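Local structure of sulfur oxidation protein SOXB (Thermus thermophilus, 2WDD) at residues N264-D269 with S284-D289; S218-K223 with S235-D239. The protein probably hydrolyses the sulfur-sulfur bond of cysteine S-thiosulfonate in the sulfur oxidation (Sox) pathway, using a pair of manganese ions. All blocks are in the same frame, centred on the assembly; numbering follows the deposited sequence.

Contact 1 of 2, residues N264-D269 with S284-D289; sequences NGMQLD and SGHTHD. With MN (manganese (II) ion), chain H; MN (manganese (II) ion), chain G.
Thr287 OG1 accepts from Met266 N at 3.0 Å in a nearly straight bond (165°) and donates to Asp289 OD2 from above the carboxylate plane. Segment 284-289 supplies a ligand to each manganese of the dinuclear centre of this 5'-nucleotidase-family metallophosphatase fold. Segment 264-269, the start of helix 266-273, packs against it. Thr287 OG1 stands between its own backbone N and carbonyl carbon (chi1 42°), facing the helix start. Thr287 therefore links that start to Asp289. Water 2 also donates to Asp289 OD2 and accepts from Gln267 NE2.

Segment 284-289 carries the Gly-His-Thr-His sequence after strand 281-284. His286 ND1 binds one manganese at 2.3 Å, and His288 NE2 binds the other at 2.2 Å. Water 3 bridges the two metals and donates to His286 O. Asp36, His38, Asp132, His163 and His263 complete the two sites.

Gly265 is the N-cap of helix 266-273. Gly265 CA lies at the edge of the His286 ring, 3.8 Å from His286 CD2. A side chain would press on that ring. With phi of Gly265 at 110°, a CB would also collide with the carbonyl oxygen of Asn264. Water 1 accepts from Gly265 N and lies 2.7 Å from Asp269 OD2 and 2.8 Å from Gly285 O. The carboxylate of Asp269 is held at OD1, by Asn264 ND2 nearly along the C-O axis and by Ser262 OG. In one of the two conformers of Ser284, its OG donates to Asp269 OD2 at 2.6 Å, on the anti side. The Met266 chain bends at its last torsion, and Met266 CE ends 3.4 Å from Asp289 OD2.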
loop_
_atom_site.group_PDB
_atom_site.type_symbol
_atom_site.label_atom_id
_atom_site.label_comp_id
_atom_site.label_asym_id
_atom_site.label_seq_id
_atom_site.Cartn_x
_atom_site.Cartn_y
_atom_site.Cartn_z
ATOM N N ASN A 264 -3.163 10.544 1.280
ATOM C CA ASN A 264 -2.940 10.914 2.679
ATOM C C ASN A 264 -2.985 9.709 3.611
ATOM O O ASN A 264 -2.423 9.762 4.704
ATOM C CB ASN A 264 -4.048 11.857 3.194
ATOM C CG ASN A 264 -3.925 13.281 2.684
ATOM O OD1 ASN A 264 -2.840 13.843 2.611
ATOM N ND2 ASN A 264 -5.076 13.910 2.439
ATOM N N GLY A 265 -3.788 8.704 3.242
ATOM C CA GLY A 265 -4.124 7.564 4.087
ATOM C C GLY A 265 -5.599 7.745 4.445
ATOM O O GLY A 265 -6.034 8.873 4.696
ATOM N N MET A 266 -6.378 6.668 4.461
ATOM C CA MET A 266 -7.810 6.809 4.695
ATOM C C MET A 266 -8.267 7.455 5.994
ATOM O O MET A 266 -9.280 8.149 5.997
ATOM C CB MET A 266 -8.560 5.510 4.422
ATOM C CG MET A 266 -10.041 5.736 4.168
ATOM S SD MET A 266 -10.861 4.241 3.576
ATOM C CE MET A 266 -10.793 3.167 4.999
ATOM N N GLN A 267 -7.562 7.217 7.097
ATOM C CA GLN A 267 -7.981 7.798 8.369
ATOM C C GLN A 267 -7.734 9.296 8.355
ATOM O O GLN A 267 -8.551 10.076 8.853
ATOM C CB GLN A 267 -7.248 7.144 9.538
ATOM C CG GLN A 267 -7.459 5.626 9.606
ATOM C CD GLN A 267 -8.933 5.252 9.597
ATOM O OE1 GLN A 267 -9.714 5.754 10.407
ATOM N NE2 GLN A 267 -9.318 4.358 8.688
ATOM N N LEU A 268 -6.626 9.708 7.752
ATOM C CA LEU A 268 -6.355 11.132 7.630
ATOM C C LEU A 268 -7.396 11.769 6.699
ATOM O O LEU A 268 -7.901 12.857 6.962
ATOM C CB LEU A 268 -4.933 11.369 7.137
ATOM C CG LEU A 268 -4.517 12.826 6.943
ATOM C CD1 LEU A 268 -4.859 13.676 8.180
ATOM C CD2 LEU A 268 -3.018 12.879 6.636
ATOM N N ASP A 269 -7.751 11.071 5.624
ATOM C CA ASP A 269 -8.784 11.579 4.738
ATOM C C ASP A 269 -10.092 11.755 5.510
ATOM O O ASP A 269 -10.822 12.723 5.280
ATOM C CB ASP A 269 -9.016 10.615 3.579
ATOM C CG ASP A 269 -7.925 10.686 2.526
ATOM O OD1 ASP A 269 -7.282 11.755 2.400
ATOM O OD2 ASP A 269 -7.773 9.692 1.777
ATOM N N SER A 284 -9.362 7.346 -1.623
ATOM C CA SER A 284 -8.303 7.175 -0.628
ATOM C C SER A 284 -7.292 6.076 -0.901
ATOM O O SER A 284 -7.610 4.887 -0.796
ATOM C CB SER A 284 -8.913 6.914 0.763
ATOM O OG SER A 284 -9.678 8.005 1.246
ATOM N N GLY A 285 -6.058 6.477 -1.182
ATOM C CA GLY A 285 -4.968 5.538 -1.383
ATOM C C GLY A 285 -4.145 5.440 -0.108
ATOM O O GLY A 285 -4.588 5.839 0.961
ATOM N N HIS A 286 -2.929 4.915 -0.246
ATOM C CA HIS A 286 -1.964 4.807 0.848
ATOM C C HIS A 286 -2.160 3.702 1.878
ATOM O O HIS A 286 -1.217 2.991 2.239
ATOM C CB HIS A 286 -1.727 6.138 1.560
ATOM C CG HIS A 286 -0.614 6.064 2.563
ATOM N ND1 HIS A 286 0.687 5.790 2.196
ATOM C CD2 HIS A 286 -0.623 6.110 3.915
ATOM C CE1 HIS A 286 1.438 5.697 3.279
ATOM N NE2 HIS A 286 0.670 5.895 4.337
ATOM N N THR A 287 -3.365 3.602 2.419
ATOM C CA THR A 287 -3.617 2.598 3.437
ATOM C C THR A 287 -3.994 1.214 2.876
ATOM O O THR A 287 -4.090 0.238 3.635
ATOM C CB THR A 287 -4.609 3.105 4.502
ATOM O OG1 THR A 287 -5.676 3.819 3.860
ATOM C CG2 THR A 287 -3.908 4.047 5.489
ATOM N N HIS A 288 -4.094 1.112 1.550
ATOM C CA HIS A 288 -4.350 -0.158 0.874
ATOM C C HIS A 288 -5.668 -0.792 1.328
ATOM O O HIS A 288 -5.798 -2.019 1.376
ATOM C CB HIS A 288 -3.187 -1.139 1.114
ATOM C CG HIS A 288 -1.871 -0.698 0.534
ATOM N ND1 HIS A 288 -0.830 -1.574 0.305
ATOM C CD2 HIS A 288 -1.430 0.519 0.133
ATOM C CE1 HIS A 288 0.195 -0.914 -0.212
ATOM N NE2 HIS A 288 -0.146 0.354 -0.337
ATOM N N ASP A 289 -6.652 0.053 1.635
ATOM C CA ASP A 289 -7.960 -0.413 2.099
ATOM C C ASP A 289 -8.899 -0.831 0.972
ATOM O O ASP A 289 -8.674 -0.507 -0.205
ATOM C CB ASP A 289 -8.621 0.701 2.916
ATOM C CG ASP A 289 -7.942 0.916 4.258
ATOM O OD1 ASP A 289 -7.809 -0.077 5.002
ATOM O OD2 ASP A 289 -7.558 2.058 4.583
HETATM MN MN MN H . 1.730 5.171 0.227
HETATM MN MN MN G . 1.173 2.019 -0.994
HETATM O O HOH W 1 -5.462 8.522 1.031
HETATM O O HOH W 2 -7.177 3.221 7.113
HETATM O O HOH W 3 1.120 3.206 0.714
#

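Contact 2 of 2, residues S218-K223 with S235-D239; sequences SYPYVK and SFALD. With TBU (tertiary-butyl alcohol), chain E.
The turn after strand 210-217 packs against the loop leading into helix 240-252, and Phe236 fills the join. Val222 CG2 lies over one face of the phenyl ring. It makes a CH-pi contact, with Val222 CG2 3.9 Å from the centroid of the Phe236 ring and off its centre. CG of Phe236 is anti to its carbonyl carbon (chi1 -78°), which swings the ring toward the turn and beneath that methyl. Ser218 CB comes to the ring edge, near its plane. Tyr219 O lies 3.4 Å from Phe236 CD1. With an alanine here the ring is gone, and Val222 CG2 would probably lose the face it packs on, with a gap opened between the turn and the loop.

Residues Tyr219 to Val222 form a type I beta turn, with Tyr221 as the N-cap of helix 222-225. From this turn, Pro220 CA reaches across to Phe236 O in a CA-H...O contact of 3.3 Å. That carbonyl also accepts from Asn188 ND2. The CB atoms of Pro220 and Leu238 meet at 4.0 Å.

Beside the turn, Lys223, Ser235, Phe236 and Ala237 line a pocket that holds a tertiary-butyl alcohol molecule in this crystal. Phe236 N donates straight to the alcohol oxygen at 2.9 Å. The aliphatic chain of Lys223 runs past the alcohol, with Lys223 CD 3.2 Å from the alcohol oxygen. Lys223 NZ is held by Leu234 O and Thr231 OG1.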
loop_
_atom_site.group_PDB
_atom_site.type_symbol
_atom_site.label_atom_id
_atom_site.label_comp_id
_atom_site.label_asym_id
_atom_site.label_seq_id
_atom_site.Cartn_x
_atom_site.Cartn_y
_atom_site.Cartn_z
ATOM N N SER A 218 -0.749 14.488 -2.405
ATOM C CA SER A 218 0.306 13.489 -2.246
ATOM C C SER A 218 0.572 13.240 -0.756
ATOM O O SER A 218 0.177 14.023 0.108
ATOM C CB SER A 218 1.583 13.939 -2.952
ATOM O OG SER A 218 1.457 13.753 -4.347
ATOM N N TYR A 219 1.251 12.140 -0.450
ATOM C CA TYR A 219 1.510 11.772 0.942
ATOM C C TYR A 219 2.249 12.888 1.668
ATOM O O TYR A 219 3.305 13.323 1.218
ATOM C CB TYR A 219 2.350 10.499 0.976
ATOM C CG TYR A 219 2.514 9.896 2.351
ATOM C CD1 TYR A 219 1.413 9.599 3.144
ATOM C CD2 TYR A 219 3.773 9.557 2.826
ATOM C CE1 TYR A 219 1.560 9.030 4.399
ATOM C CE2 TYR A 219 3.930 8.974 4.080
ATOM C CZ TYR A 219 2.829 8.701 4.848
ATOM O OH TYR A 219 2.994 8.108 6.091
ATOM N N PRO A 220 1.722 13.340 2.817
ATOM C CA PRO A 220 2.358 14.471 3.520
ATOM C C PRO A 220 3.623 14.146 4.305
ATOM O O PRO A 220 4.337 15.061 4.738
ATOM C CB PRO A 220 1.267 14.953 4.483
ATOM C CG PRO A 220 0.338 13.791 4.638
ATOM C CD PRO A 220 0.369 13.050 3.335
ATOM N N TYR A 221 3.902 12.862 4.499
ATOM C CA TYR A 221 5.032 12.467 5.328
ATOM C C TYR A 221 6.218 11.873 4.585
ATOM O O TYR A 221 7.012 11.118 5.152
ATOM C CB TYR A 221 4.550 11.552 6.453
ATOM C CG TYR A 221 3.369 12.131 7.197
ATOM C CD1 TYR A 221 3.490 13.316 7.916
ATOM C CD2 TYR A 221 2.123 11.522 7.147
ATOM C CE1 TYR A 221 2.404 13.860 8.588
ATOM C CE2 TYR A 221 1.037 12.050 7.833
ATOM C CZ TYR A 221 1.187 13.218 8.550
ATOM O OH TYR A 221 0.107 13.762 9.213
ATOM N N VAL A 222 6.365 12.243 3.321
ATOM C CA VAL A 222 7.476 11.741 2.525
ATOM C C VAL A 222 8.839 12.033 3.150
ATOM O O VAL A 222 9.750 11.205 3.085
ATOM C CB VAL A 222 7.398 12.269 1.069
ATOM C CG1 VAL A 222 8.563 11.753 0.238
ATOM C CG2 VAL A 222 6.064 11.883 0.420
ATOM N N LYS A 223 9.010 13.234 3.695
ATOM C CA LYS A 223 10.306 13.625 4.233
ATOM C C LYS A 223 10.840 12.800 5.404
ATOM O O LYS A 223 12.038 12.529 5.480
ATOM C CB LYS A 223 10.367 15.131 4.492
ATOM C CG LYS A 223 10.026 15.958 3.253
ATOM C CD LYS A 223 10.512 17.395 3.363
ATOM C CE LYS A 223 12.028 17.485 3.242
ATOM N NZ LYS A 223 12.504 17.425 1.831
ATOM N N SER A 235 8.653 20.489 0.041
ATOM C CA SER A 235 7.841 20.313 1.238
ATOM C C SER A 235 6.555 19.633 0.757
ATOM O O SER A 235 6.039 19.971 -0.303
ATOM C CB SER A 235 7.480 21.646 1.874
ATOM O OG SER A 235 6.571 21.434 2.944
ATOM N N PHE A 236 6.056 18.672 1.532
ATOM C CA PHE A 236 4.838 17.928 1.197
ATOM C C PHE A 236 3.800 18.159 2.302
ATOM O O PHE A 236 2.760 17.491 2.350
ATOM C CB PHE A 236 5.157 16.420 1.197
ATOM C CG PHE A 236 5.873 15.940 -0.027
ATOM C CD1 PHE A 236 5.223 15.132 -0.945
ATOM C CD2 PHE A 236 7.215 16.232 -0.234
ATOM C CE1 PHE A 236 5.870 14.669 -2.066
ATOM C CE2 PHE A 236 7.862 15.778 -1.376
ATOM C CZ PHE A 236 7.180 15.012 -2.298
ATOM N N ALA A 237 4.130 19.021 3.256
ATOM C CA ALA A 237 3.282 19.218 4.430
ATOM C C ALA A 237 1.782 19.317 4.181
ATOM O O ALA A 237 1.338 19.974 3.241
ATOM C CB ALA A 237 3.758 20.417 5.244
ATOM N N LEU A 238 1.012 18.663 5.046
ATOM C CA LEU A 238 -0.437 18.752 4.999
ATOM C C LEU A 238 -0.746 20.213 5.340
ATOM O O LEU A 238 -0.285 20.729 6.364
ATOM C CB LEU A 238 -1.052 17.826 6.056
ATOM C CG LEU A 238 -2.554 17.958 6.318
ATOM C CD1 LEU A 238 -3.347 17.379 5.161
ATOM C CD2 LEU A 238 -2.928 17.274 7.622
ATOM N N ASP A 239 -1.472 20.886 4.459
ATOM C CA ASP A 239 -1.777 22.304 4.628
ATOM C C ASP A 239 -3.273 22.507 4.414
ATOM O O ASP A 239 -3.734 22.676 3.283
ATOM C CB ASP A 239 -0.979 23.111 3.601
ATOM C CG ASP A 239 -0.965 24.603 3.893
ATOM O OD1 ASP A 239 -1.936 25.116 4.491
ATOM O OD2 ASP A 239 0.002 25.271 3.467
HETATM O O TBU E . 7.433 18.042 4.004
HETATM C C TBU E . 7.579 18.736 5.266
HETATM C C1 TBU E . 7.880 20.192 5.028
HETATM C C2 TBU E . 6.332 18.707 6.163
HETATM C C3 TBU E . 8.743 18.120 6.024
#

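Overall arrangement
From the N terminus, the chain leaves strand 210-217 into segment 218-223, passes helix 222-225 and short strand 234-235, and returns as segment 235-239. Contact 2 closes this loop. Helix 240-252 and strand 257-262 follow. Contact 1 then opens at 264-269 and closes at 284-289, after helix 266-273 and strand 281-284. The two contacts follow in series and neither nest nor cross. Strands 210-217, 257-262 and 281-284 are parallel neighbours in one sheet. Contact 1 joins the loops at the C-terminal ends of the last two; contact 2 joins the loop after the first to the start of helix 240-252. The contacts meet where the Tyr219 and His286 rings stack and where Pro220 touches Asn264 and Leu268.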